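Local coordinates for protein histone-lysine N-methyltransferase family member SUVH9 (Arabidopsis thaliana, PDB 4NJ5) that takes part in gene silencing and probably binds methylated DNA and recruits RNA polymerase V to chromatin, while lacking methyltransferase activity itself, at residues S101-L106 with G159-M164; E115-S120 with Y170-R175; D269-Q274 with V365-E370; S300-V305 with S342-P347; G320-D325 with C350-T355. All coordinates share one frame; numbering follows the deposited sequence.

Contact 1. Residues S101-L106 with G159-M164; sequences SGIDFL and GGNLAM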
# COMPACT_ATOMS: atom_id res chain seq x y z
N SER A 101 -3.54 -13.34 -19.83
CA SER A 101 -4.80 -13.97 -20.21
C SER A 101 -5.87 -13.69 -19.17
O SER A 101 -5.56 -13.55 -17.98
CB SER A 101 -4.61 -15.48 -20.36
OG SER A 101 -3.55 -15.78 -21.24
N GLY A 102 -7.11 -13.60 -19.61
CA GLY A 102 -8.22 -13.37 -18.70
C GLY A 102 -8.52 -14.59 -17.86
O GLY A 102 -8.74 -14.48 -16.65
N ILE A 103 -8.53 -15.76 -18.49
CA ILE A 103 -8.89 -16.99 -17.80
C ILE A 103 -7.67 -17.79 -17.38
O ILE A 103 -6.81 -18.12 -18.21
CB ILE A 103 -9.77 -17.89 -18.69
CG1 ILE A 103 -10.99 -17.12 -19.19
CG2 ILE A 103 -10.18 -19.15 -17.93
CD1 ILE A 103 -11.59 -17.71 -20.45
N ASP A 104 -7.59 -18.11 -16.09
CA ASP A 104 -6.63 -19.10 -15.62
C ASP A 104 -7.38 -20.39 -15.27
O ASP A 104 -8.51 -20.34 -14.77
CB ASP A 104 -5.85 -18.58 -14.41
CG ASP A 104 -4.69 -19.47 -14.04
OD1 ASP A 104 -4.29 -20.29 -14.89
OD2 ASP A 104 -4.17 -19.36 -12.91
N PHE A 105 -6.77 -21.53 -15.55
CA PHE A 105 -7.46 -22.80 -15.33
C PHE A 105 -6.54 -23.96 -14.93
O PHE A 105 -5.33 -23.93 -15.13
CB PHE A 105 -8.29 -23.19 -16.56
CG PHE A 105 -7.49 -23.29 -17.83
CD1 PHE A 105 -6.97 -24.50 -18.23
CD2 PHE A 105 -7.27 -22.17 -18.62
CE1 PHE A 105 -6.24 -24.61 -19.39
CE2 PHE A 105 -6.54 -22.27 -19.79
CZ PHE A 105 -6.02 -23.49 -20.17
N LEU A 106 -7.10 -24.97 -14.30
CA LEU A 106 -6.33 -26.09 -13.81
C LEU A 106 -6.73 -27.36 -14.54
O LEU A 106 -7.84 -27.75 -14.51
CB LEU A 106 -6.64 -26.18 -12.31
CG LEU A 106 -6.22 -27.34 -11.47
CD1 LEU A 106 -4.74 -27.28 -11.31
CD2 LEU A 106 -6.91 -27.30 -10.15
N GLY A 159 -9.53 -24.86 -24.27
CA GLY A 159 -8.70 -24.18 -23.29
C GLY A 159 -9.50 -23.44 -22.23
O GLY A 159 -10.30 -24.03 -21.51
N GLY A 160 -9.28 -22.13 -22.15
CA GLY A 160 -9.92 -21.30 -21.15
C GLY A 160 -11.44 -21.32 -21.23
O GLY A 160 -12.11 -21.42 -20.20
N ASN A 161 -11.97 -21.23 -22.44
CA ASN A 161 -13.41 -21.23 -22.65
C ASN A 161 -14.08 -22.52 -22.19
O ASN A 161 -15.07 -22.50 -21.45
CB ASN A 161 -13.73 -20.95 -24.12
CG ASN A 161 -13.19 -19.62 -24.59
OD1 ASN A 161 -12.91 -18.73 -23.79
ND2 ASN A 161 -13.05 -19.46 -25.91
N LEU A 162 -13.51 -23.65 -22.62
CA LEU A 162 -13.99 -24.96 -22.21
C LEU A 162 -13.89 -25.09 -20.70
O LEU A 162 -14.77 -25.65 -20.06
CB LEU A 162 -13.18 -26.07 -22.89
CG LEU A 162 -13.58 -27.52 -22.58
CD1 LEU A 162 -15.04 -27.78 -22.92
CD2 LEU A 162 -12.68 -28.50 -23.32
N ALA A 163 -12.81 -24.55 -20.14
CA ALA A 163 -12.61 -24.59 -18.69
C ALA A 163 -13.69 -23.81 -17.95
O ALA A 163 -14.17 -24.25 -16.91
CB ALA A 163 -11.23 -24.06 -18.34
N MET A 164 -14.08 -22.67 -18.51
CA MET A 164 -15.17 -21.87 -17.95
C MET A 164 -16.46 -22.69 -17.97
O MET A 164 -17.16 -22.78 -16.96
CB MET A 164 -15.37 -20.58 -18.76
CG MET A 164 -14.24 -19.57 -18.63
SD MET A 164 -14.12 -18.82 -16.99
CE MET A 164 -15.56 -17.76 -16.98

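Contact 2. Residues E115-S120 with Y170-R175; sequences EPIATS and YGIEVR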
# COMPACT_ATOMS: atom_id res chain seq x y z
N GLU A 115 -10.86 -33.17 -16.14
CA GLU A 115 -11.32 -32.14 -17.05
C GLU A 115 -10.92 -30.77 -16.52
O GLU A 115 -11.10 -30.48 -15.34
CB GLU A 115 -12.83 -32.23 -17.25
CG GLU A 115 -13.26 -33.34 -18.20
CD GLU A 115 -14.74 -33.65 -18.14
OE1 GLU A 115 -15.10 -34.83 -18.34
OE2 GLU A 115 -15.55 -32.73 -17.89
N PRO A 116 -10.35 -29.93 -17.40
CA PRO A 116 -9.89 -28.60 -17.01
C PRO A 116 -11.03 -27.73 -16.50
O PRO A 116 -12.12 -27.73 -17.07
CB PRO A 116 -9.33 -28.03 -18.32
CG PRO A 116 -10.00 -28.82 -19.40
CD PRO A 116 -10.16 -30.19 -18.83
N ILE A 117 -10.78 -27.00 -15.41
CA ILE A 117 -11.76 -26.10 -14.83
C ILE A 117 -11.13 -24.74 -14.55
O ILE A 117 -10.01 -24.65 -14.08
CB ILE A 117 -12.36 -26.68 -13.53
CG1 ILE A 117 -11.25 -27.21 -12.61
CG2 ILE A 117 -13.35 -27.79 -13.85
CD1 ILE A 117 -11.74 -27.62 -11.24
N ALA A 118 -11.87 -23.68 -14.87
CA ALA A 118 -11.38 -22.33 -14.66
C ALA A 118 -11.37 -22.01 -13.17
O ALA A 118 -12.34 -22.29 -12.47
CB ALA A 118 -12.25 -21.34 -15.41
N THR A 119 -10.28 -21.42 -12.69
CA THR A 119 -10.16 -21.12 -11.26
C THR A 119 -10.07 -19.63 -10.97
O THR A 119 -10.23 -19.20 -9.82
CB THR A 119 -8.94 -21.81 -10.64
OG1 THR A 119 -7.75 -21.36 -11.30
CG2 THR A 119 -9.05 -23.32 -10.75
N SER A 120 -9.82 -18.84 -12.01
CA SER A 120 -9.62 -17.41 -11.81
C SER A 120 -9.82 -16.61 -13.09
O SER A 120 -9.37 -17.02 -14.17
CB SER A 120 -8.22 -17.16 -11.26
OG SER A 120 -8.16 -15.91 -10.60
N TYR A 170 -19.53 -27.96 -13.07
CA TYR A 170 -19.18 -28.57 -11.79
C TYR A 170 -19.37 -27.64 -10.60
O TYR A 170 -19.01 -27.98 -9.47
CB TYR A 170 -17.75 -29.12 -11.82
CG TYR A 170 -17.55 -30.26 -12.80
CD1 TYR A 170 -17.97 -31.55 -12.49
CD2 TYR A 170 -16.95 -30.05 -14.03
CE1 TYR A 170 -17.79 -32.60 -13.38
CE2 TYR A 170 -16.76 -31.09 -14.92
CZ TYR A 170 -17.19 -32.36 -14.60
OH TYR A 170 -17.00 -33.38 -15.49
N GLY A 171 -19.95 -26.47 -10.85
CA GLY A 171 -20.22 -25.50 -9.80
C GLY A 171 -18.98 -24.98 -9.10
O GLY A 171 -18.98 -24.76 -7.89
N ILE A 172 -17.92 -24.78 -9.88
CA ILE A 172 -16.62 -24.38 -9.33
C ILE A 172 -16.59 -22.93 -8.85
O ILE A 172 -16.98 -22.01 -9.57
CB ILE A 172 -15.49 -24.60 -10.35
CG1 ILE A 172 -15.30 -26.09 -10.61
CG2 ILE A 172 -14.19 -23.96 -9.87
CD1 ILE A 172 -15.09 -26.92 -9.36
N GLU A 173 -16.12 -22.74 -7.62
CA GLU A 173 -15.83 -21.41 -7.11
C GLU A 173 -14.74 -20.78 -7.95
O GLU A 173 -13.63 -21.31 -8.05
CB GLU A 173 -15.34 -21.49 -5.67
CG GLU A 173 -16.43 -21.66 -4.63
CD GLU A 173 -15.86 -21.83 -3.23
OE1 GLU A 173 -14.86 -22.56 -3.07
OE2 GLU A 173 -16.42 -21.24 -2.28
N VAL A 174 -15.04 -19.63 -8.55
CA VAL A 174 -14.08 -18.93 -9.39
C VAL A 174 -13.65 -17.60 -8.76
O VAL A 174 -14.49 -16.78 -8.40
CB VAL A 174 -14.67 -18.66 -10.79
CG1 VAL A 174 -13.73 -17.78 -11.60
CG2 VAL A 174 -14.96 -19.97 -11.51
N ARG A 175 -12.34 -17.41 -8.62
CA ARG A 175 -11.82 -16.13 -8.14
C ARG A 175 -11.95 -15.06 -9.22
O ARG A 175 -11.65 -15.29 -10.39
CB ARG A 175 -10.36 -16.27 -7.70
CG ARG A 175 -10.15 -17.20 -6.51
CD ARG A 175 -8.70 -17.21 -6.05
NE ARG A 175 -7.80 -17.80 -7.05
CZ ARG A 175 -7.54 -19.10 -7.16
NH1 ARG A 175 -8.12 -19.96 -6.33
NH2 ARG A 175 -6.71 -19.54 -8.09
O HOH W 1 -10.98 -21.33 -7.77
O HOH W 2 -5.74 -22.15 -8.83

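Contact 3. Residues D269-Q274 with V365-E370; sequences DIDSDQ and VFRSLE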
# COMPACT_ATOMS: atom_id res chain seq x y z
N ASP A 269 -20.58 9.98 11.13
CA ASP A 269 -21.92 9.49 10.84
C ASP A 269 -22.49 8.73 12.02
O ASP A 269 -23.43 7.95 11.88
CB ASP A 269 -21.91 8.60 9.59
CG ASP A 269 -21.11 7.32 9.79
OD1 ASP A 269 -20.31 7.24 10.75
OD2 ASP A 269 -21.28 6.38 8.98
N ILE A 270 -21.91 8.96 13.20
CA ILE A 270 -22.30 8.25 14.41
C ILE A 270 -23.01 9.16 15.42
O ILE A 270 -24.11 8.84 15.87
CB ILE A 270 -21.07 7.57 15.07
CG1 ILE A 270 -20.61 6.37 14.22
CG2 ILE A 270 -21.38 7.14 16.49
CD1 ILE A 270 -19.28 5.78 14.66
N ASP A 271 -22.39 10.28 15.77
CA ASP A 271 -23.00 11.25 16.68
C ASP A 271 -22.66 12.70 16.34
O ASP A 271 -22.31 13.01 15.20
CB ASP A 271 -22.65 10.95 18.15
CG ASP A 271 -21.15 10.94 18.40
OD1 ASP A 271 -20.39 11.50 17.59
OD2 ASP A 271 -20.73 10.37 19.43
N SER A 272 -22.74 13.57 17.34
CA SER A 272 -22.54 15.00 17.15
C SER A 272 -21.18 15.52 17.63
O SER A 272 -20.94 16.73 17.63
CB SER A 272 -23.67 15.78 17.82
OG SER A 272 -24.92 15.39 17.30
N ASP A 273 -20.30 14.61 18.05
CA ASP A 273 -19.00 15.01 18.55
C ASP A 273 -18.14 15.62 17.44
O ASP A 273 -18.05 15.08 16.34
CB ASP A 273 -18.26 13.82 19.16
CG ASP A 273 -17.08 14.25 20.01
OD1 ASP A 273 -17.29 15.04 20.96
OD2 ASP A 273 -15.94 13.81 19.74
N GLN A 274 -17.50 16.74 17.75
CA GLN A 274 -16.66 17.43 16.78
C GLN A 274 -15.34 17.87 17.40
O GLN A 274 -14.83 18.93 17.07
CB GLN A 274 -17.39 18.65 16.21
CG GLN A 274 -18.72 18.36 15.54
CD GLN A 274 -19.35 19.62 14.96
OE1 GLN A 274 -18.81 20.71 15.09
NE2 GLN A 274 -20.50 19.46 14.30
N VAL A 365 -10.27 11.89 8.93
CA VAL A 365 -10.40 11.62 10.35
C VAL A 365 -11.88 11.33 10.59
O VAL A 365 -12.72 12.20 10.40
CB VAL A 365 -9.97 12.83 11.19
CG1 VAL A 365 -10.19 12.56 12.67
CG2 VAL A 365 -8.51 13.16 10.91
N PHE A 366 -12.19 10.11 10.99
CA PHE A 366 -13.58 9.70 11.09
C PHE A 366 -13.92 9.22 12.49
O PHE A 366 -13.08 8.64 13.19
CB PHE A 366 -13.90 8.61 10.07
CG PHE A 366 -13.18 7.32 10.32
CD1 PHE A 366 -11.87 7.15 9.90
CD2 PHE A 366 -13.82 6.28 10.98
CE1 PHE A 366 -11.21 5.96 10.14
CE2 PHE A 366 -13.16 5.09 11.22
CZ PHE A 366 -11.86 4.93 10.80
N ARG A 367 -15.15 9.47 12.90
CA ARG A 367 -15.63 9.03 14.20
C ARG A 367 -15.77 7.51 14.18
O ARG A 367 -16.13 6.93 13.16
CB ARG A 367 -16.97 9.69 14.51
CG ARG A 367 -17.56 9.34 15.87
CD ARG A 367 -16.95 10.16 16.99
NE ARG A 367 -17.72 10.03 18.22
CZ ARG A 367 -17.46 9.15 19.18
NH1 ARG A 367 -16.43 8.31 19.05
NH2 ARG A 367 -18.22 9.09 20.26
N SER A 368 -15.47 6.89 15.31
CA SER A 368 -15.57 5.45 15.47
C SER A 368 -15.98 5.16 16.91
O SER A 368 -15.93 6.05 17.76
CB SER A 368 -14.22 4.79 15.15
OG SER A 368 -13.98 3.66 15.98
N LEU A 369 -16.39 3.93 17.19
CA LEU A 369 -16.82 3.56 18.53
C LEU A 369 -15.70 2.91 19.32
O LEU A 369 -15.40 3.30 20.45
CB LEU A 369 -18.03 2.63 18.45
CG LEU A 369 -19.33 3.24 17.93
CD1 LEU A 369 -20.19 2.15 17.31
CD2 LEU A 369 -20.08 3.95 19.04
N GLU A 370 -15.07 1.91 18.71
CA GLU A 370 -14.00 1.13 19.34
C GLU A 370 -12.72 1.96 19.51
O GLU A 370 -11.98 1.79 20.47
CB GLU A 370 -13.74 -0.16 18.55
CG GLU A 370 -13.33 0.05 17.09
CD GLU A 370 -14.44 0.64 16.22
OE1 GLU A 370 -15.63 0.36 16.50
OE2 GLU A 370 -14.13 1.41 15.28
O HOH W 3 -17.52 7.80 11.26

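Contact 4. Residues S300-V305 with S342-P347; sequences SGCDCV and SACQCP. With ZN (zinc ion), chain B; ZN (zinc ion), chain D; ZN (zinc ion), chain C.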
# COMPACT_ATOMS: atom_id res chain seq x y z
N SER A 300 27.14 20.97 6.96
CA SER A 300 27.57 20.87 5.59
C SER A 300 26.58 20.06 4.75
O SER A 300 25.96 19.13 5.25
CB SER A 300 28.95 20.22 5.56
OG SER A 300 28.95 19.13 6.46
N GLY A 301 26.45 20.42 3.47
CA GLY A 301 25.55 19.75 2.56
C GLY A 301 26.31 19.05 1.45
O GLY A 301 27.50 19.31 1.24
N CYS A 302 25.64 18.14 0.75
CA CYS A 302 26.26 17.50 -0.40
C CYS A 302 26.25 18.43 -1.61
O CYS A 302 25.59 19.47 -1.59
CB CYS A 302 25.58 16.17 -0.72
SG CYS A 302 23.89 16.34 -1.29
N ASP A 303 26.98 18.05 -2.65
CA ASP A 303 27.14 18.88 -3.84
C ASP A 303 26.55 18.22 -5.08
O ASP A 303 27.09 18.36 -6.18
CB ASP A 303 28.63 19.18 -4.06
CG ASP A 303 29.47 17.92 -4.20
OD1 ASP A 303 28.92 16.81 -4.04
OD2 ASP A 303 30.69 18.04 -4.45
N CYS A 304 25.44 17.51 -4.90
CA CYS A 304 24.82 16.74 -5.99
C CYS A 304 23.87 17.58 -6.83
O CYS A 304 22.66 17.41 -6.76
CB CYS A 304 24.08 15.53 -5.42
SG CYS A 304 25.13 14.41 -4.51
N VAL A 305 24.44 18.47 -7.63
CA VAL A 305 23.66 19.45 -8.39
C VAL A 305 22.64 18.85 -9.36
O VAL A 305 21.77 19.56 -9.86
CB VAL A 305 24.59 20.42 -9.15
CG1 VAL A 305 25.49 21.15 -8.17
CG2 VAL A 305 25.41 19.66 -10.17
N SER A 342 19.07 22.79 3.28
CA SER A 342 19.44 24.01 2.57
C SER A 342 20.94 24.07 2.27
O SER A 342 21.35 24.73 1.32
CB SER A 342 19.00 25.25 3.36
OG SER A 342 19.56 25.26 4.66
N ALA A 343 21.74 23.38 3.07
CA ALA A 343 23.18 23.34 2.83
C ALA A 343 23.53 22.47 1.62
O ALA A 343 24.61 22.59 1.05
CB ALA A 343 23.92 22.86 4.08
N CYS A 344 22.61 21.60 1.22
CA CYS A 344 22.83 20.75 0.05
C CYS A 344 22.53 21.49 -1.26
O CYS A 344 21.67 22.37 -1.31
CB CYS A 344 22.01 19.46 0.14
SG CYS A 344 22.44 18.45 1.57
N GLN A 345 23.25 21.12 -2.31
CA GLN A 345 23.14 21.80 -3.59
C GLN A 345 22.27 21.03 -4.58
O GLN A 345 22.13 21.43 -5.73
CB GLN A 345 24.53 22.06 -4.17
CG GLN A 345 25.35 23.05 -3.36
CD GLN A 345 26.80 23.10 -3.79
OE1 GLN A 345 27.54 22.13 -3.61
NE2 GLN A 345 27.21 24.23 -4.35
N CYS A 346 21.69 19.93 -4.12
CA CYS A 346 20.74 19.19 -4.93
C CYS A 346 19.43 19.97 -5.03
O CYS A 346 19.08 20.71 -4.11
CB CYS A 346 20.52 17.78 -4.37
SG CYS A 346 20.14 17.72 -2.61
N PRO A 347 18.72 19.82 -6.15
CA PRO A 347 17.42 20.47 -6.38
C PRO A 347 16.32 19.79 -5.57
O PRO A 347 16.57 18.75 -4.97
CB PRO A 347 17.20 20.25 -7.88
CG PRO A 347 17.93 19.00 -8.18
CD PRO A 347 19.16 19.04 -7.33
ZN ZN B . 22.48 16.24 0.55
ZN ZN D . 24.06 14.09 -2.49
ZN ZN C . 20.25 15.41 -2.29

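Contact 5. Residues G320-D325 with C350-T355; sequences GEIAYD and CRNRVT. With ZN (zinc ion), chain C.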
# COMPACT_ATOMS: atom_id res chain seq x y z
N GLY A 320 26.06 4.96 4.49
CA GLY A 320 26.39 4.43 3.19
C GLY A 320 25.19 4.11 2.31
O GLY A 320 25.35 3.60 1.21
N GLU A 321 23.99 4.43 2.78
CA GLU A 321 22.80 4.14 1.99
C GLU A 321 21.71 5.20 2.12
O GLU A 321 21.14 5.38 3.19
CB GLU A 321 22.23 2.76 2.33
CG GLU A 321 21.16 2.28 1.36
CD GLU A 321 20.45 1.03 1.83
OE1 GLU A 321 20.26 0.87 3.05
OE2 GLU A 321 20.08 0.20 0.97
N ILE A 322 21.43 5.89 1.02
CA ILE A 322 20.34 6.85 0.96
C ILE A 322 19.03 6.14 1.28
O ILE A 322 18.72 5.11 0.70
CB ILE A 322 20.25 7.50 -0.43
CG1 ILE A 322 21.56 8.22 -0.77
CG2 ILE A 322 19.09 8.48 -0.48
CD1 ILE A 322 21.76 9.51 -0.01
N ALA A 323 18.27 6.71 2.22
CA ALA A 323 17.07 6.06 2.73
C ALA A 323 16.03 5.68 1.67
O ALA A 323 15.31 4.69 1.84
CB ALA A 323 16.43 6.92 3.81
N TYR A 324 15.94 6.45 0.59
CA TYR A 324 14.84 6.28 -0.35
C TYR A 324 15.31 5.92 -1.76
O TYR A 324 16.42 6.26 -2.16
CB TYR A 324 14.00 7.55 -0.42
CG TYR A 324 13.78 8.22 0.91
CD1 TYR A 324 12.70 7.88 1.72
CD2 TYR A 324 14.64 9.20 1.36
CE1 TYR A 324 12.50 8.50 2.93
CE2 TYR A 324 14.45 9.83 2.57
CZ TYR A 324 13.37 9.48 3.35
OH TYR A 324 13.18 10.10 4.57
N ASP A 325 14.44 5.24 -2.51
CA ASP A 325 14.69 4.99 -3.92
C ASP A 325 14.32 6.23 -4.74
O ASP A 325 14.02 7.28 -4.16
CB ASP A 325 13.97 3.73 -4.43
CG ASP A 325 12.44 3.83 -4.37
OD1 ASP A 325 11.88 4.93 -4.11
OD2 ASP A 325 11.77 2.80 -4.61
N CYS A 350 15.55 15.95 -5.85
CA CYS A 350 16.45 14.94 -5.30
C CYS A 350 15.71 13.87 -4.49
O CYS A 350 14.81 14.18 -3.72
CB CYS A 350 17.52 15.59 -4.43
SG CYS A 350 18.49 14.39 -3.49
N ARG A 351 16.12 12.62 -4.67
CA ARG A 351 15.46 11.50 -3.99
C ARG A 351 15.64 11.52 -2.47
O ARG A 351 14.97 10.78 -1.76
CB ARG A 351 15.95 10.16 -4.55
CG ARG A 351 17.38 9.80 -4.15
CD ARG A 351 17.76 8.42 -4.66
NE ARG A 351 19.19 8.16 -4.55
CZ ARG A 351 19.72 7.13 -3.91
NH1 ARG A 351 18.94 6.24 -3.32
NH2 ARG A 351 21.04 6.98 -3.87
N ASN A 352 16.55 12.35 -1.98
CA ASN A 352 16.79 12.41 -0.54
C ASN A 352 16.07 13.59 0.11
O ASN A 352 16.53 14.14 1.11
CB ASN A 352 18.29 12.45 -0.24
CG ASN A 352 18.60 11.99 1.18
OD1 ASN A 352 17.87 11.19 1.76
ND2 ASN A 352 19.67 12.53 1.75
N ARG A 353 14.92 13.96 -0.46
CA ARG A 353 14.11 15.05 0.08
C ARG A 353 12.64 14.64 0.19
O ARG A 353 11.76 15.40 -0.18
CB ARG A 353 14.24 16.31 -0.79
CG ARG A 353 15.62 16.95 -0.80
CD ARG A 353 15.61 18.25 -1.60
NE ARG A 353 16.93 18.87 -1.70
CZ ARG A 353 17.42 19.74 -0.82
NH1 ARG A 353 16.71 20.09 0.24
NH2 ARG A 353 18.63 20.27 -1.00
N VAL A 354 12.38 13.44 0.70
CA VAL A 354 11.03 12.90 0.74
C VAL A 354 10.11 13.56 1.77
O VAL A 354 9.12 14.19 1.40
CB VAL A 354 11.04 11.36 0.94
CG1 VAL A 354 9.62 10.83 1.12
CG2 VAL A 354 11.72 10.69 -0.24
N THR A 355 10.43 13.42 3.05
CA THR A 355 9.51 13.83 4.12
C THR A 355 9.35 15.35 4.26
O THR A 355 8.34 15.81 4.79
CB THR A 355 9.89 13.21 5.48
OG1 THR A 355 11.13 13.76 5.93
CG2 THR A 355 10.01 11.70 5.37
ZN ZN C . 20.25 15.41 -2.29
O HOH W 4 20.05 4.21 -1.86
O HOH W 5 18.89 9.06 3.21

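Contact 1. Residues S101-L106 with G159-M164
Ile-103 and Phe-105, two alternate side chains of the strand 103-106, press against the N-terminal part of the helix 159-169. The two axes pass 8.1 Å apart at 70°, close enough for side chains from the strand to meet helix backbone. Ile-103 makes the tight, buried end. Its CG1 lies anti to the carbonyl carbon (chi1 -54°), which sends CD1 forward into the helix. There Ile-103 CD1 touches the backbone C of Gly-160 at 3.7 Å and the CG of Met-164, while CG2 rests on Gly-160 O. With no side chain on Gly-160, nothing stands between the isoleucine and the helix backbone. Met-164, folded back at chi2 and chi3, crosses the isoleucine obliquely, with SD near CG1 and CG2.

Toward the partly exposed end the packing rests on one ring. Phe-105 CB meets Ala-163 CB at 3.5 Å. Beyond it, Phe-105 CE2 comes within 3.6 Å of Gly-160 N, obliquely, and Gly-159 C sits over one face near the rim, 4.0 Å above the plane.

Polar groups nearby are held from outside: Asn-161 OD1 accepts from Gln-142 N, and Asp-104 pairs with Lys-69. The helix has a polar tie to the SAD/SRA sheet in the backbone bond between Ala-163 and Ala-118. Between these two segments the contact is apolar, so shape rather than directional bonding probably sets their fit.

Contact 2. Residues E115-S120 with Y170-R175
The two segments run nearly the same way, 24° apart end to end, and close into a parallel bridge between Ser-120 and Arg-175, where Arg-175 N donates to Thr-119 O at 3.0 Å with an N-H...O angle of 161°. Ser-120 CA adds a C-H...O contact to Arg-175 O, and a water joins Thr-119 O to Glu-173 O. Arg-175 lies alongside Thr-119, and its bend at chi3 (-66°) folds the guanidinium back so that one face sits above Thr-119 O. The carbonyls of Gly-73 and Ile-71 hold NH1 and that of Leu-95 holds NE.

This is the start of a parallel strand pair in the curved SAD/SRA sheet, entered directly from the helix 159-169, which ends in a Schellman motif with Gly-171 as its C-prime residue. Thr-119 and Ser-120 also form a classic beta bulge opposite Asp-104.

Before the bridge the segments splay and side chains fill between them. Ile-117 CD1 meets Ile-172 CD1 at 3.9 Å, the two crossing at about a right angle. Farthest out, Tyr-170 OH donates to Glu-115 OE2 at 2.9 Å, arriving from above the carboxylate plane; Arg-166 forms a salt bridge with the same oxygen.

Contact 3. Residues D269-Q274 with V365-E370
Arg-367 grips Asp-271 side-on, NE taking one carboxylate oxygen and NH2 the other. Arg-367 NH2 donates to Asp-271 OD2 at 2.9 Å, and Arg-367 NE to Asp-271 OD1 at 3.1 Å, both on the syn side of the carboxylate, with a weaker branch from NE to OD2. The fit is not flat: the carboxylate and guanidinium planes are turned 41° apart, and neither bond is straight. A bend at chi2 (81°) turns the otherwise extended arginine toward the loop.

Asp-271 OD1 has further donors. Asp-273 N reaches Asp-271 OD1 at 3.1 Å, closing an Asx turn, from the face of the carboxylate opposite to that used by NE, and Asn-268 ND2 donates to it as well. The remaining arginine nitrogen, NH1, is bound by Gly-372 O. Asp-273 OD2 accepts from Trp-373 NE1; its charge lies near the guanidinium, though well out of that plane, and would probably add to the favourable field there. Arg-367 O is reached by a water that also donates to Asp-269 OD1.

Ile-270 CD1 rests against the carbonyl oxygen of Arg-367, and Ile-270 CD1 and Leu-369 CG, 4.1 Å apart, make an exposed apolar pair. The loop 269-274 follows strand 264-267, which runs parallel to strand 363-367 as its neighbour in a four-stranded sheet; strand 373-377 flanks the latter on its other side.

Contact 4. Residues S300-V305 with S342-P347
Cys-344 SG is held by two partners, a zinc ion at 2.4 Å and Cys-302 N, which donates to it at 3.3 Å with an angle of 153°. The N-H...S bond probably tempers the negative charge of the thiolate. Cys-302 SG, set between its own backbone N and carbonyl carbon (chi1 66°), bridges two metals: it lies 2.3 Å from the zinc ion shared with Cys-344 and 2.6 Å from the one it shares with Cys-304. Cys-346 SG binds the third zinc ion. The pair therefore supplies ligands to all three metals of the triangular pre-SET cluster; Cys-308, Cys-312, Cys-314, Cys-340 and Cys-350 complete it.

Backbone contacts align the two segments, which run 19° apart. Gln-345 N donates to Cys-302 O at 3.0 Å, and Cys-346 CA makes a C-H...O contact with Cys-304 O. Gly-301, lacking a side chain, lets Ala-343 and Cys-344 come close; Gly-301 CA lies 3.4 Å from Ala-343 O.

Neither segment is helix or strand: residues 300-305 lead toward the short helix 313-317, whereas residues 342-347 lie between strands 337-338 and 363-367, so at this surface the zinc ions tie together two irregular loops.

Contact 5. Residues G320-D325 with C350-T355
The pre-SET zinc cluster is joined to the rest of the protein by this buried contact, in which the segment 350-355, opening with the zinc ligand Cys-350, packs on the loop 320-325. Cys-350 SG binds its zinc ion at 2.4 Å and also accepts from Asn-352 N, an N-H...S bond within the type I turn 350-353.

Arg-351 reaches across. Its chain is extended from CG to NE, and Arg-351 NH1 donates to Tyr-324 O at 2.8 Å, meeting the carbonyl almost head-on (C=O...N 163°). Ile-322 lies over one face of the guanidinium, with Ile-322 CG1 3.4 Å from Arg-351 NH2. The group is held at several points: NH2 donates to Gly-309 O, and a water at its edge links NH1 to Ile-322 O.

Tyr-324 is clamped between methyl groups. Val-354 CG2 makes a CH-pi contact 3.5 Å from the Tyr-324 ring centroid, while Ala-323 CB covers the opposite face. Asn-352 OD1 stands at the ring edge, 3.8 Å from Tyr-324 CE2, with the amide turned 48° from the ring; a second water ties that oxygen to Ala-323 N, and ND2 goes to His-338 O. With CG anti to its backbone N (chi1 -158°), Asn-352 turns its amide toward the loop. Tyr-324 OH lies 3.6 Å from Thr-355 CG2.

Away from the zinc ions, Tyr-324 and Thr-355 rest on Val-474 and Phe-489 of the antiparallel strands 469-475 and 485-490, and Met-32 of the long helix 8-35 packs against Asp-325 and Arg-351.

Overall arrangement
Contacts 1 and 2 form one unit of the SAD/SRA domain: their centres are about 8 Å apart, their segments alternate along the chain, and the adjacent strands 103-106 and 117-124 join them through backbone bonds of Asp-104. Contacts 4 and 5, also interleaved, have centres about 13 Å apart in the pre-SET region and share a zinc ion; Arg-353 of contact 5 reaches Cys-346 O of contact 4. Contact 3 brackets that pair in sequence, yet it lies about 46 and 38 Å away, centre to centre. The two groups sit on opposite sides of the chain's centre, contacts 1 and 4 about 56 Å apart between centres, so the SAD/SRA domain and the zinc cluster are well-separated parts of one chain.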